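Local coordinates for protein mRNA interferase toxin YafQ (Escherichia coli, PDB 4MMG) that acts as the toxin of a type II toxin-antitoxin system, a ribosome-dependent endoribonuclease that cuts mRNA within lysine codons and so inhibits translation elongation, at residues A[36-46]-A[73-84]. The protein carries 1 engineered substitution. Numbering follows the deposited sequence.
Sequences MTLLINNTLPL and LIYKLTDKLLRF. With SO4 (sulfate ion), chain E.
Tyr75 OH, which has the CD1 methyl of Leu46 lying 4.1 Å away, is gripped from outside the pair of segments by a hydrogen bond with Asp52 and a weak one with Arg63. This fixes the phenol end of a ring that meets the aliphatic Leu39 and Leu46 from the 36-46 segment. Leu39 packs over one face of that ring: its CD1 sits 4.1 Å above the centre in a CH-pi contact, and the same methyl meets Leu73 CD2 tip to tip at 3.9 Å. Phe84 is packed on both faces. The Met36 chain bends at its last torsion (chi3 68°), and this lays CE 3.8 Å from the ring centroid, almost on the normal, with SD farther from the ring in a Met-aromatic contact. Leu82 CD1 lies against the opposite face toward the rim, while Ile40 CG1 meets the ring edge in its plane. The setting is the RelE-family alpha/beta fold, in which helix 29-40 rests on a mixed sheet; the segments 36-40 and 81-84 run nearly antiparallel (163°), their axes 10.0 Å apart. Beyond the Schellman motif at Asn42 the chain turns back, and Leu44 CD1 reaches Leu77 CD2 at 3.6 Å. Arg83 projects from the other face of the sheet, where its guanidinium forms salt bridges with Glu10 and Glu85 and NH2 donates to O2 of a sulfate ion probably from the crystallisation liquor (2.8 Å, 150°). Leu73 lies about 11 Å, side chain to side chain, from Gln90, an engineered residue at the inferred proton-donor position.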
loop_
_atom_site.group_PDB
_atom_site.type_symbol
_atom_site.label_atom_id
_atom_site.label_comp_id
_atom_site.label_asym_id
_atom_site.label_seq_id
_atom_site.Cartn_x
_atom_site.Cartn_y
_atom_site.Cartn_z
ATOM N N MET A 36 5.838 4.078 0.420
ATOM C CA MET A 36 6.510 2.791 0.288
ATOM C C MET A 36 7.874 2.786 0.971
ATOM O O MET A 36 8.240 1.804 1.616
ATOM C CB MET A 36 6.664 2.404 -1.180
ATOM C CG MET A 36 5.351 2.135 -1.895
ATOM S SD MET A 36 5.615 1.784 -3.649
ATOM C CE MET A 36 6.439 0.227 -3.551
ATOM N N THR A 37 8.613 3.880 0.837
ATOM C CA THR A 37 9.939 3.966 1.447
ATOM C C THR A 37 9.862 3.919 2.979
ATOM O O THR A 37 10.687 3.270 3.633
ATOM C CB THR A 37 10.708 5.186 0.940
ATOM O OG1 THR A 37 10.886 5.070 -0.481
ATOM C CG2 THR A 37 12.063 5.286 1.612
ATOM N N LEU A 38 8.864 4.581 3.558
ATOM C CA LEU A 38 8.690 4.521 5.009
ATOM C C LEU A 38 8.462 3.087 5.474
ATOM O O LEU A 38 9.058 2.636 6.449
ATOM C CB LEU A 38 7.524 5.410 5.445
ATOM C CG LEU A 38 7.712 6.920 5.253
ATOM C CD1 LEU A 38 6.439 7.650 5.671
ATOM C CD2 LEU A 38 8.917 7.450 6.035
ATOM N N LEU A 39 7.624 2.356 4.746
ATOM C CA LEU A 39 7.359 0.959 5.069
ATOM C C LEU A 39 8.607 0.083 4.892
ATOM O O LEU A 39 8.950 -0.703 5.775
ATOM C CB LEU A 39 6.196 0.427 4.230
ATOM C CG LEU A 39 4.848 0.999 4.664
ATOM C CD1 LEU A 39 3.845 0.933 3.533
ATOM C CD2 LEU A 39 4.333 0.229 5.871
ATOM N N ILE A 40 9.280 0.236 3.754
ATOM C CA ILE A 40 10.482 -0.548 3.465
ATOM C C ILE A 40 11.555 -0.312 4.526
ATOM O O ILE A 40 12.213 -1.259 4.967
ATOM C CB ILE A 40 11.022 -0.206 2.069
ATOM C CG1 ILE A 40 10.121 -0.832 1.000
ATOM C CG2 ILE A 40 12.472 -0.674 1.898
ATOM C CD1 ILE A 40 10.331 -0.257 -0.390
ATOM N N ASN A 41 11.705 0.941 4.957
ATOM C CA ASN A 41 12.723 1.301 5.944
ATOM C C ASN A 41 12.317 1.033 7.393
ATOM O O ASN A 41 13.100 1.299 8.318
ATOM C CB ASN A 41 13.108 2.772 5.786
ATOM C CG ASN A 41 13.902 3.037 4.529
ATOM O OD1 ASN A 41 14.324 2.107 3.842
ATOM N ND2 ASN A 41 14.123 4.310 4.226
ATOM N N ASN A 42 11.099 0.522 7.595
ATOM C CA ASN A 42 10.575 0.281 8.945
ATOM C C ASN A 42 10.518 1.561 9.778
ATOM O O ASN A 42 10.736 1.545 10.998
ATOM C CB ASN A 42 11.390 -0.804 9.671
ATOM C CG ASN A 42 10.656 -1.384 10.862
ATOM O OD1 ASN A 42 9.445 -1.589 10.820
ATOM N ND2 ASN A 42 11.393 -1.653 11.938
ATOM N N THR A 43 10.228 2.675 9.108
ATOM C CA THR A 43 10.063 3.965 9.779
ATOM C C THR A 43 8.611 4.056 10.251
ATOM O O THR A 43 7.804 4.833 9.725
ATOM C CB THR A 43 10.439 5.114 8.838
ATOM O OG1 THR A 43 11.697 4.811 8.219
ATOM C CG2 THR A 43 10.580 6.425 9.614
ATOM N N LEU A 44 8.300 3.225 11.246
ATOM C CA LEU A 44 6.932 2.947 11.677
ATOM C C LEU A 44 6.803 3.127 13.194
ATOM O O LEU A 44 7.758 2.870 13.928
ATOM C CB LEU A 44 6.543 1.522 11.262
ATOM C CG LEU A 44 6.780 1.224 9.781
ATOM C CD1 LEU A 44 6.548 -0.251 9.476
ATOM C CD2 LEU A 44 5.901 2.094 8.910
ATOM N N PRO A 45 5.617 3.546 13.677
ATOM C CA PRO A 45 4.368 3.743 12.930
ATOM C C PRO A 45 4.353 4.918 11.957
ATOM O O PRO A 45 5.015 5.946 12.169
ATOM C CB PRO A 45 3.342 4.001 14.039
ATOM C CG PRO A 45 4.144 4.577 15.153
ATOM C CD PRO A 45 5.421 3.789 15.118
ATOM N N LEU A 46 3.578 4.741 10.885
ATOM C CA LEU A 46 3.342 5.777 9.897
ATOM C C LEU A 46 2.715 7.002 10.542
ATOM O O LEU A 46 1.995 6.888 11.548
ATOM C CB LEU A 46 2.400 5.247 8.816
ATOM C CG LEU A 46 2.954 4.172 7.888
ATOM C CD1 LEU A 46 1.824 3.684 6.985
ATOM C CD2 LEU A 46 4.085 4.749 7.054
ATOM N N LEU A 73 -3.301 2.436 -0.654
ATOM C CA LEU A 73 -2.333 1.350 -0.731
ATOM C C LEU A 73 -2.786 0.240 0.207
ATOM O O LEU A 73 -2.997 0.488 1.399
ATOM C CB LEU A 73 -0.948 1.829 -0.311
ATOM C CG LEU A 73 0.074 0.699 -0.119
ATOM C CD1 LEU A 73 0.412 0.066 -1.450
ATOM C CD2 LEU A 73 1.346 1.176 0.580
ATOM N N ILE A 74 -2.954 -0.970 -0.330
ATOM C CA ILE A 74 -3.209 -2.155 0.481
ATOM C C ILE A 74 -1.907 -2.952 0.549
ATOM O O ILE A 74 -1.288 -3.272 -0.481
ATOM C CB ILE A 74 -4.327 -3.048 -0.096
ATOM C CG1 ILE A 74 -5.672 -2.323 -0.056
ATOM C CG2 ILE A 74 -4.417 -4.349 0.684
ATOM C CD1 ILE A 74 -6.800 -3.101 -0.731
ATOM N N TYR A 75 -1.475 -3.248 1.765
ATOM C CA TYR A 75 -0.221 -3.960 1.980
ATOM C C TYR A 75 -0.353 -4.910 3.176
ATOM O O TYR A 75 -1.271 -4.781 3.991
ATOM C CB TYR A 75 0.939 -2.965 2.184
ATOM C CG TYR A 75 0.827 -2.199 3.480
ATOM C CD1 TYR A 75 -0.001 -1.092 3.586
ATOM C CD2 TYR A 75 1.528 -2.611 4.606
ATOM C CE1 TYR A 75 -0.121 -0.399 4.782
ATOM C CE2 TYR A 75 1.416 -1.940 5.797
ATOM C CZ TYR A 75 0.588 -0.840 5.885
ATOM O OH TYR A 75 0.490 -0.184 7.088
ATOM N N LYS A 76 0.564 -5.865 3.282
ATOM C CA LYS A 76 0.613 -6.741 4.444
ATOM C C LYS A 76 1.943 -6.531 5.140
ATOM O O LYS A 76 2.973 -6.390 4.478
ATOM C CB LYS A 76 0.437 -8.208 4.036
ATOM C CG LYS A 76 0.672 -9.190 5.188
ATOM C CD LYS A 76 0.358 -10.620 4.784
ATOM C CE LYS A 76 -1.135 -10.861 4.714
ATOM N NZ LYS A 76 -1.429 -12.255 4.272
ATOM N N LEU A 77 1.918 -6.475 6.466
ATOM C CA LEU A 77 3.145 -6.324 7.236
ATOM C C LEU A 77 3.157 -7.277 8.424
ATOM O O LEU A 77 2.313 -7.185 9.325
ATOM C CB LEU A 77 3.324 -4.879 7.716
ATOM C CG LEU A 77 4.615 -4.601 8.485
ATOM C CD1 LEU A 77 5.812 -4.738 7.570
ATOM C CD2 LEU A 77 4.556 -3.211 9.086
ATOM N N THR A 78 4.103 -8.211 8.398
ATOM C CA THR A 78 4.368 -9.070 9.547
ATOM C C THR A 78 5.841 -8.942 9.923
ATOM O O THR A 78 6.578 -8.156 9.319
ATOM C CB THR A 78 4.056 -10.540 9.231
ATOM O OG1 THR A 78 5.052 -11.055 8.339
ATOM C CG2 THR A 78 2.674 -10.680 8.606
ATOM N N ASP A 79 6.277 -9.710 10.916
ATOM C CA ASP A 79 7.691 -9.702 11.277
ATOM C C ASP A 79 8.552 -10.268 10.145
ATOM O O ASP A 79 9.730 -9.931 10.024
ATOM C CB ASP A 79 7.936 -10.488 12.568
ATOM C CG ASP A 79 7.331 -9.818 13.789
ATOM O OD1 ASP A 79 6.939 -8.635 13.697
ATOM O OD2 ASP A 79 7.249 -10.479 14.847
ATOM N N LYS A 80 7.945 -11.110 9.309
ATOM C CA LYS A 80 8.662 -11.817 8.252
ATOM C C LYS A 80 8.577 -11.147 6.884
ATOM O O LYS A 80 9.455 -11.332 6.039
ATOM C CB LYS A 80 8.140 -13.247 8.122
ATOM C CG LYS A 80 8.404 -14.115 9.333
ATOM C CD LYS A 80 8.018 -15.556 9.057
ATOM C CE LYS A 80 8.172 -16.388 10.314
ATOM N NZ LYS A 80 9.368 -15.949 11.085
ATOM N N LEU A 81 7.517 -10.390 6.639
ATOM C CA LEU A 81 7.334 -9.867 5.292
ATOM C C LEU A 81 6.671 -8.505 5.246
ATOM O O LEU A 81 5.858 -8.156 6.111
ATOM C CB LEU A 81 6.570 -10.869 4.413
ATOM C CG LEU A 81 5.091 -11.175 4.649
ATOM C CD1 LEU A 81 4.173 -10.134 4.009
ATOM C CD2 LEU A 81 4.754 -12.558 4.106
ATOM N N LEU A 82 7.055 -7.733 4.235
ATOM C CA LEU A 82 6.290 -6.561 3.833
ATOM C C LEU A 82 5.867 -6.836 2.405
ATOM O O LEU A 82 6.714 -7.032 1.538
ATOM C CB LEU A 82 7.152 -5.305 3.885
ATOM C CG LEU A 82 6.648 -4.072 3.124
ATOM C CD1 LEU A 82 5.306 -3.575 3.658
ATOM C CD2 LEU A 82 7.690 -2.957 3.189
ATOM N N ARG A 83 4.565 -6.870 2.159
ATOM C CA ARG A 83 4.069 -7.175 0.821
ATOM C C ARG A 83 3.154 -6.064 0.310
ATOM O O ARG A 83 2.107 -5.779 0.898
ATOM C CB ARG A 83 3.331 -8.516 0.812
ATOM C CG ARG A 83 2.720 -8.892 -0.526
ATOM C CD ARG A 83 2.152 -10.307 -0.461
ATOM N NE ARG A 83 1.621 -10.755 -1.742
ATOM C CZ ARG A 83 2.319 -11.446 -2.642
ATOM N NH1 ARG A 83 3.586 -11.770 -2.404
ATOM N NH2 ARG A 83 1.750 -11.813 -3.785
ATOM N N PHE A 84 3.571 -5.423 -0.775
ATOM C CA PHE A 84 2.730 -4.443 -1.448
ATOM C C PHE A 84 1.718 -5.181 -2.316
ATOM O O PHE A 84 2.091 -5.892 -3.250
ATOM C CB PHE A 84 3.602 -3.485 -2.255
ATOM C CG PHE A 84 4.523 -2.670 -1.397
ATOM C CD1 PHE A 84 4.030 -1.620 -0.642
ATOM C CD2 PHE A 84 5.870 -2.973 -1.320
ATOM C CE1 PHE A 84 4.867 -0.870 0.163
ATOM C CE2 PHE A 84 6.720 -2.234 -0.517
ATOM C CZ PHE A 84 6.217 -1.173 0.226
HETATM S S SO4 E . -1.583 -12.765 -4.637
HETATM O O1 SO4 E . -3.020 -12.536 -4.768
HETATM O O2 SO4 E . -1.014 -11.814 -3.680
HETATM O O3 SO4 E . -0.960 -12.604 -5.950
HETATM O O4 SO4 E . -1.351 -14.121 -4.151
#